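PDB 4ATF: beta-agarase B from Zobellia galactanivorans, which cleaves the beta-1,4 linkages of agarose at random positions, retaining the anomeric configuration, as a family GH16 glycoside hydrolase. Local coordinates for residues Ala125-Leu130 and Ile258-Asp263; Asp143-Asp148 and Gln264-Ser269. The protein carries 1 engineered substitution. One frame throughout, in Å; residues are numbered along the deposited sequence.

Interaction 1 (Ala125-Leu130 and Ile258-Asp263). With GAL (beta-D-galactopyranose), chain E.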
loop_
_atom_site.group_PDB
_atom_site.type_symbol
_atom_site.label_atom_id
_atom_site.label_comp_id
_atom_site.label_asym_id
_atom_site.label_seq_id
_atom_site.Cartn_x
_atom_site.Cartn_y
_atom_site.Cartn_z
ATOM N N ALA A 125 -6.185 -6.803 -4.265
ATOM C CA ALA A 125 -5.651 -5.464 -3.917
ATOM C C ALA A 125 -4.295 -5.197 -4.534
ATOM O O ALA A 125 -3.474 -6.121 -4.597
ATOM C CB ALA A 125 -5.567 -5.265 -2.337
ATOM N N SER A 126 -4.072 -3.964 -4.999
ATOM C CA SER A 126 -2.757 -3.432 -5.435
ATOM C C SER A 126 -2.299 -2.458 -4.367
ATOM O O SER A 126 -2.992 -1.479 -4.126
ATOM C CB SER A 126 -2.943 -2.667 -6.749
ATOM O OG SER A 126 -3.419 -3.520 -7.780
ATOM N N ASP A 127 -1.197 -2.743 -3.662
ATOM C CA ASP A 127 -0.849 -2.015 -2.424
ATOM C C ASP A 127 0.560 -1.427 -2.452
ATOM O O ASP A 127 1.527 -2.137 -2.818
ATOM C CB ASP A 127 -0.877 -3.004 -1.242
ATOM C CG ASP A 127 -2.256 -3.589 -1.004
ATOM O OD1 ASP A 127 -3.218 -2.802 -1.059
ATOM O OD2 ASP A 127 -2.370 -4.846 -0.774
ATOM N N VAL A 128 0.694 -0.182 -1.962
ATOM C CA VAL A 128 1.971 0.392 -1.564
ATOM C C VAL A 128 1.690 0.987 -0.191
ATOM O O VAL A 128 0.822 1.866 -0.047
ATOM C CB VAL A 128 2.402 1.548 -2.523
ATOM C CG1 VAL A 128 3.701 2.231 -2.051
ATOM C CG2 VAL A 128 2.576 1.010 -3.966
ATOM N N TRP A 129 2.439 0.558 0.826
ATOM C CA TRP A 129 2.121 0.947 2.204
ATOM C C TRP A 129 3.347 1.003 3.109
ATOM O O TRP A 129 4.463 0.537 2.689
ATOM C CB TRP A 129 0.982 0.053 2.755
ATOM C CG TRP A 129 1.149 -1.424 2.679
ATOM C CD1 TRP A 129 1.365 -2.210 1.550
ATOM C CD2 TRP A 129 1.091 -2.322 3.793
ATOM N NE1 TRP A 129 1.422 -3.541 1.921
ATOM C CE2 TRP A 129 1.244 -3.636 3.289
ATOM C CE3 TRP A 129 0.868 -2.132 5.190
ATOM C CZ2 TRP A 129 1.232 -4.770 4.126
ATOM C CZ3 TRP A 129 0.824 -3.269 6.030
ATOM C CH2 TRP A 129 1.015 -4.584 5.483
ATOM N N LEU A 130 3.186 1.571 4.325
ATOM C CA LEU A 130 4.287 1.720 5.310
ATOM C C LEU A 130 3.837 1.003 6.567
ATOM O O LEU A 130 2.638 1.129 6.962
ATOM C CB LEU A 130 4.516 3.200 5.693
ATOM C CG LEU A 130 4.742 4.108 4.466
ATOM C CD1 LEU A 130 4.890 5.572 4.996
ATOM C CD2 LEU A 130 5.973 3.674 3.622
ATOM N N ILE A 258 6.340 -1.286 2.013
ATOM C CA ILE A 258 5.936 -2.639 1.535
ATOM C C ILE A 258 5.159 -2.412 0.213
ATOM O O ILE A 258 4.336 -1.482 0.136
ATOM C CB ILE A 258 5.029 -3.357 2.593
ATOM C CG1 ILE A 258 5.775 -3.418 3.962
ATOM C CG2 ILE A 258 4.515 -4.711 2.079
ATOM C CD1 ILE A 258 5.002 -4.167 5.072
ATOM N N ILE A 259 5.462 -3.232 -0.827
ATOM C CA ILE A 259 4.713 -3.211 -2.091
ATOM C C ILE A 259 4.213 -4.647 -2.312
ATOM O O ILE A 259 5.031 -5.568 -2.334
ATOM C CB ILE A 259 5.628 -2.737 -3.270
ATOM C CG1 ILE A 259 6.211 -1.355 -2.931
ATOM C CG2 ILE A 259 4.794 -2.778 -4.622
ATOM C CD1 ILE A 259 7.134 -0.732 -4.021
ATOM N N ASN A 260 2.909 -4.861 -2.519
ATOM C CA ASN A 260 2.402 -6.198 -2.682
ATOM C C ASN A 260 1.074 -6.199 -3.367
ATOM O O ASN A 260 0.554 -5.136 -3.756
ATOM C CB ASN A 260 2.361 -6.991 -1.315
ATOM C CG ASN A 260 1.206 -6.558 -0.369
ATOM O OD1 ASN A 260 0.167 -6.105 -0.802
ATOM N ND2 ASN A 260 1.396 -6.754 0.937
ATOM N N THR A 261 0.551 -7.414 -3.583
ATOM C CA THR A 261 -0.881 -7.599 -3.867
ATOM C C THR A 261 -1.398 -8.519 -2.787
ATOM O O THR A 261 -0.576 -9.238 -2.156
ATOM C CB THR A 261 -1.187 -8.116 -5.315
ATOM O OG1 THR A 261 -0.683 -9.454 -5.482
ATOM C CG2 THR A 261 -0.493 -7.188 -6.367
ATOM N N GLU A 262 -2.733 -8.543 -2.589
ATOM C CA GLU A 262 -3.354 -9.322 -1.469
ATOM C C GLU A 262 -4.752 -9.744 -1.848
ATOM O O GLU A 262 -5.505 -8.959 -2.452
ATOM C CB GLU A 262 -3.522 -8.522 -0.129
ATOM C CG GLU A 262 -2.259 -8.211 0.601
ATOM C CD GLU A 262 -2.462 -7.350 1.900
ATOM O OE1 GLU A 262 -3.600 -7.043 2.283
ATOM O OE2 GLU A 262 -1.460 -6.891 2.491
ATOM N N ASP A 263 -5.130 -10.955 -1.455
ATOM C CA ASP A 263 -6.543 -11.267 -1.353
ATOM C C ASP A 263 -6.936 -11.030 0.129
ATOM O O ASP A 263 -6.336 -11.632 1.009
ATOM C CB ASP A 263 -6.786 -12.751 -1.706
ATOM C CG ASP A 263 -8.217 -13.158 -1.459
ATOM O OD1 ASP A 263 -8.517 -13.630 -0.312
ATOM O OD2 ASP A 263 -9.024 -13.056 -2.433
HETATM C C1 GAL E . -4.018 -2.227 5.132
HETATM C C2 GAL E . -4.104 -3.368 6.136
HETATM C C3 GAL E . -2.889 -4.299 6.207
HETATM C C4 GAL E . -2.652 -4.809 4.772
HETATM C C5 GAL E . -2.584 -3.594 3.801
HETATM C C6 GAL E . -2.236 -3.978 2.352
HETATM O O2 GAL E . -4.200 -2.726 7.374
HETATM O O3 GAL E . -3.292 -5.350 7.103
HETATM O O4 GAL E . -3.751 -5.610 4.424
HETATM O O5 GAL E . -3.721 -2.721 3.837
HETATM O O6 GAL E . -2.145 -2.729 1.662
#

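Interaction 2 (Asp143-Asp148 and Gln264-Ser269). Engineered in segment 143-148: Asp143 (natural residue Glu).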
loop_
_atom_site.group_PDB
_atom_site.type_symbol
_atom_site.label_atom_id
_atom_site.label_comp_id
_atom_site.label_asym_id
_atom_site.label_seq_id
_atom_site.Cartn_x
_atom_site.Cartn_y
_atom_site.Cartn_z
ATOM N N ASP A 143 -4.039 1.764 -2.059
ATOM C CA ASP A 143 -4.719 0.517 -1.706
ATOM C C ASP A 143 -5.964 0.522 -2.602
ATOM O O ASP A 143 -6.903 1.345 -2.418
ATOM C CB ASP A 143 -5.065 0.465 -0.187
ATOM C CG ASP A 143 -6.068 -0.699 0.168
ATOM O OD1 ASP A 143 -6.038 -1.824 -0.331
ATOM O OD2 ASP A 143 -6.905 -0.508 1.028
ATOM N N ALA A 144 -5.944 -0.295 -3.654
ATOM C CA ALA A 144 -7.011 -0.214 -4.697
ATOM C C ALA A 144 -7.332 -1.578 -5.244
ATOM O O ALA A 144 -6.426 -2.403 -5.396
ATOM C CB ALA A 144 -6.541 0.754 -5.899
ATOM N N TYR A 145 -8.608 -1.780 -5.577
ATOM C CA TYR A 145 -9.161 -3.036 -6.125
ATOM C C TYR A 145 -9.587 -2.641 -7.535
ATOM O O TYR A 145 -10.682 -2.112 -7.736
ATOM C CB TYR A 145 -10.367 -3.515 -5.257
ATOM C CG TYR A 145 -9.970 -3.607 -3.797
ATOM C CD1 TYR A 145 -10.064 -2.485 -2.962
ATOM C CD2 TYR A 145 -9.410 -4.786 -3.238
ATOM C CE1 TYR A 145 -9.665 -2.521 -1.623
ATOM C CE2 TYR A 145 -9.017 -4.815 -1.838
ATOM C CZ TYR A 145 -9.154 -3.685 -1.067
ATOM O OH TYR A 145 -8.759 -3.642 0.283
ATOM N N GLY A 146 -8.733 -2.854 -8.538
ATOM C CA GLY A 146 -8.974 -2.223 -9.843
ATOM C C GLY A 146 -9.924 -2.835 -10.877
ATOM O O GLY A 146 -10.191 -2.180 -11.894
ATOM N N ALA A 147 -10.410 -4.069 -10.671
ATOM C CA ALA A 147 -11.107 -4.803 -11.768
ATOM C C ALA A 147 -12.299 -4.038 -12.365
ATOM O O ALA A 147 -13.107 -3.443 -11.601
ATOM C CB ALA A 147 -11.617 -6.191 -11.299
ATOM N N ASP A 148 -12.446 -4.096 -13.693
ATOM C CA ASP A 148 -13.705 -3.600 -14.308
ATOM C C ASP A 148 -14.909 -4.493 -13.926
ATOM O O ASP A 148 -16.046 -3.999 -13.799
ATOM C CB ASP A 148 -13.578 -3.634 -15.830
ATOM C CG ASP A 148 -12.510 -2.606 -16.348
ATOM O OD1 ASP A 148 -12.335 -1.519 -15.690
ATOM O OD2 ASP A 148 -11.891 -2.871 -17.416
ATOM N N GLN A 264 -7.941 -10.203 0.413
ATOM C CA GLN A 264 -8.324 -9.985 1.801
ATOM C C GLN A 264 -9.616 -10.785 2.189
ATOM O O GLN A 264 -10.501 -10.996 1.362
ATOM C CB GLN A 264 -8.499 -8.487 1.991
ATOM C CG GLN A 264 -7.139 -7.861 1.901
ATOM C CD GLN A 264 -7.103 -6.438 1.445
ATOM O OE1 GLN A 264 -6.000 -5.810 1.332
ATOM N NE2 GLN A 264 -8.253 -5.866 1.230
ATOM N N THR A 265 -9.678 -11.228 3.461
ATOM C CA THR A 265 -10.830 -12.014 3.951
ATOM C C THR A 265 -12.201 -11.314 3.771
ATOM O O THR A 265 -13.207 -11.934 3.408
ATOM C CB THR A 265 -10.664 -12.439 5.440
ATOM O OG1 THR A 265 -9.417 -13.117 5.567
ATOM C CG2 THR A 265 -11.807 -13.440 5.856
ATOM N N TRP A 266 -12.259 -10.011 3.982
ATOM C CA TRP A 266 -13.578 -9.350 3.860
ATOM C C TRP A 266 -14.132 -9.401 2.403
ATOM O O TRP A 266 -15.341 -9.164 2.194
ATOM C CB TRP A 266 -13.515 -7.893 4.371
ATOM C CG TRP A 266 -12.733 -6.887 3.524
ATOM C CD1 TRP A 266 -11.389 -6.696 3.518
ATOM C CD2 TRP A 266 -13.268 -5.950 2.564
ATOM N NE1 TRP A 266 -11.024 -5.691 2.589
ATOM C CE2 TRP A 266 -12.163 -5.205 2.021
ATOM C CE3 TRP A 266 -14.559 -5.647 2.127
ATOM C CZ2 TRP A 266 -12.314 -4.199 1.091
ATOM C CZ3 TRP A 266 -14.720 -4.621 1.162
ATOM C CH2 TRP A 266 -13.593 -3.910 0.652
ATOM N N ARG A 267 -13.230 -9.710 1.440
ATOM C CA ARG A 267 -13.545 -9.780 -0.014
ATOM C C ARG A 267 -13.779 -11.229 -0.409
ATOM O O ARG A 267 -14.792 -11.508 -1.036
ATOM C CB ARG A 267 -12.409 -9.199 -0.922
ATOM C CG ARG A 267 -11.947 -7.711 -0.780
ATOM C CD ARG A 267 -11.144 -7.340 -2.124
ATOM N NE ARG A 267 -12.143 -6.554 -2.578
ATOM C CZ ARG A 267 -12.620 -6.228 -3.740
ATOM N NH1 ARG A 267 -13.608 -5.405 -3.504
ATOM N NH2 ARG A 267 -12.208 -6.547 -4.998
ATOM N N SER A 268 -12.858 -12.145 -0.086
ATOM C CA SER A 268 -13.054 -13.606 -0.453
ATOM C C SER A 268 -13.979 -14.417 0.449
ATOM O O SER A 268 -14.535 -15.438 0.017
ATOM C CB SER A 268 -11.695 -14.327 -0.597
ATOM O OG SER A 268 -10.949 -14.262 0.619
ATOM N N SER A 269 -14.150 -13.992 1.700
ATOM C CA SER A 269 -15.114 -14.665 2.615
ATOM C C SER A 269 -15.946 -13.592 3.289
ATOM O O SER A 269 -15.784 -13.407 4.495
ATOM C CB SER A 269 -14.390 -15.392 3.756
ATOM O OG SER A 269 -13.682 -16.484 3.241
#

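Interaction 1 (Ala125-Leu130 and Ile258-Asp263)
CB of Ile258 lies over one face of the Trp129 indole, 3.9 Å from the centroid of its five-membered ring, in a CH-pi contact only 17° off the ring normal. The methyl CG2 of Ile258 adds to this, 3.6 Å from CE2 of Trp129. The indole's opposite face receives the galactose, whose C5 sits 3.7 Å above the Trp129 ring plane and over its centre. With chi1 at 53°, CG of Trp129 fits between the backbone N and the carbonyl carbon, and the ring stands between sugar and isoleucine. A sugar stacked on a tryptophan face is a common carbohydrate-binding device, carried here on antiparallel strands of the GH16 beta-sandwich.

Glu262, a substrate-binding residue, accepts a hydrogen bond at OE1 from O4 of the galactose, 2.6 Å. The carboxylate plane is nearly perpendicular to the indole.

Ala125-Glu262, Asp127-Asn260 and Trp129-Ile258 are hydrogen-bonded pairs, each closed by two bonds. The shortest runs from Ile258 N to Trp129 O, 2.7 Å. Alternating with these, the non-hydrogen-bonded pairs Ser126-Thr261 and Val128-Ile259 turn their side chains to the other side of the sheet.

That second face packs on Phe294 of strand 293-306, while the face of Trp129 and Glu262 lines the glycan pocket. Strand 96-103 flanks the pair beside 255-262, and strand 137-145 flanks it beside 125-132.

Interaction 2 (Asp143-Asp148 and Gln264-Ser269)
The carbonyl O of Gln264, whose side chain reaches across to Tyr145, is gripped by two amides of the short helix that follows: Arg267 N and Ser268 N each donate to it at 3.0 Å. Gln264 thus occupies the N-cap position of helix 265-268. Its extended side chain brings the terminal amide in at the hydroxyl end of Tyr145, close to the plane of the phenol ring, with the amide itself turned 78° to that ring.

Tyr145 is the main partner from the strand side. Trp266 points the edge of its indole toward the phenol face in an offset edge-to-face pair, the centroid of its six-membered ring 5.7 Å from that of the Tyr145 ring and the planes 85° apart. CZ2 of Trp266 makes the closest carbon contact of this pair, 3.9 Å from CZ of Tyr145.

Arg267 approaches the same ring obliquely. A bend at chi3 (108°) carries its guanidinium to Tyr145, with CD2 of Tyr145 over one guanidinium face, while CD of Arg267 comes within 3.3 Å of that same CD2. Within the helix segment, CG of Arg267 lies 3.8 Å above the plane of the Trp266 ring, over its centre. The charged end is tied down elsewhere: NH2 of Arg267 bonds to Thr123 O, and Phe160 makes a cation-pi contact with it.

Tyr145, Gln264 and Trp266 all belong to the glycan pocket, as does Asp143, engineered from glutamate two residues before Tyr145, its OD2 hydrogen-bonded to His165 ND1. Aromatic packing and a buried arginine with its own partners would be expected to limit how far the Tyr145 and Trp266 rings can turn.

In the fold
The two contacts lie side by side along the agarose-binding cleft, their centres 11 Å apart. Their segments alternate in the chain: strand 125-132 leads into strand 137-145, and much later strand 255-262 runs into helix 265-268. Interaction 1 pairs the first of each couple, interaction 2 the second. Ser126 N bonds to Ala144 O between the neighbouring strands, CB of Ala125 packs against Tyr145 and Gln264, and Asp263 OD1 probably bonds to Ser268 OG. Interaction 1 lies within the sheet of the GH16 beta-sandwich; interaction 2 joins the end of strand 137-145 to helix 265-268. Both supply residues to the glycan pocket. Asp143, replacing the natural glutamate assigned by similarity as proton donor, stands near their junction.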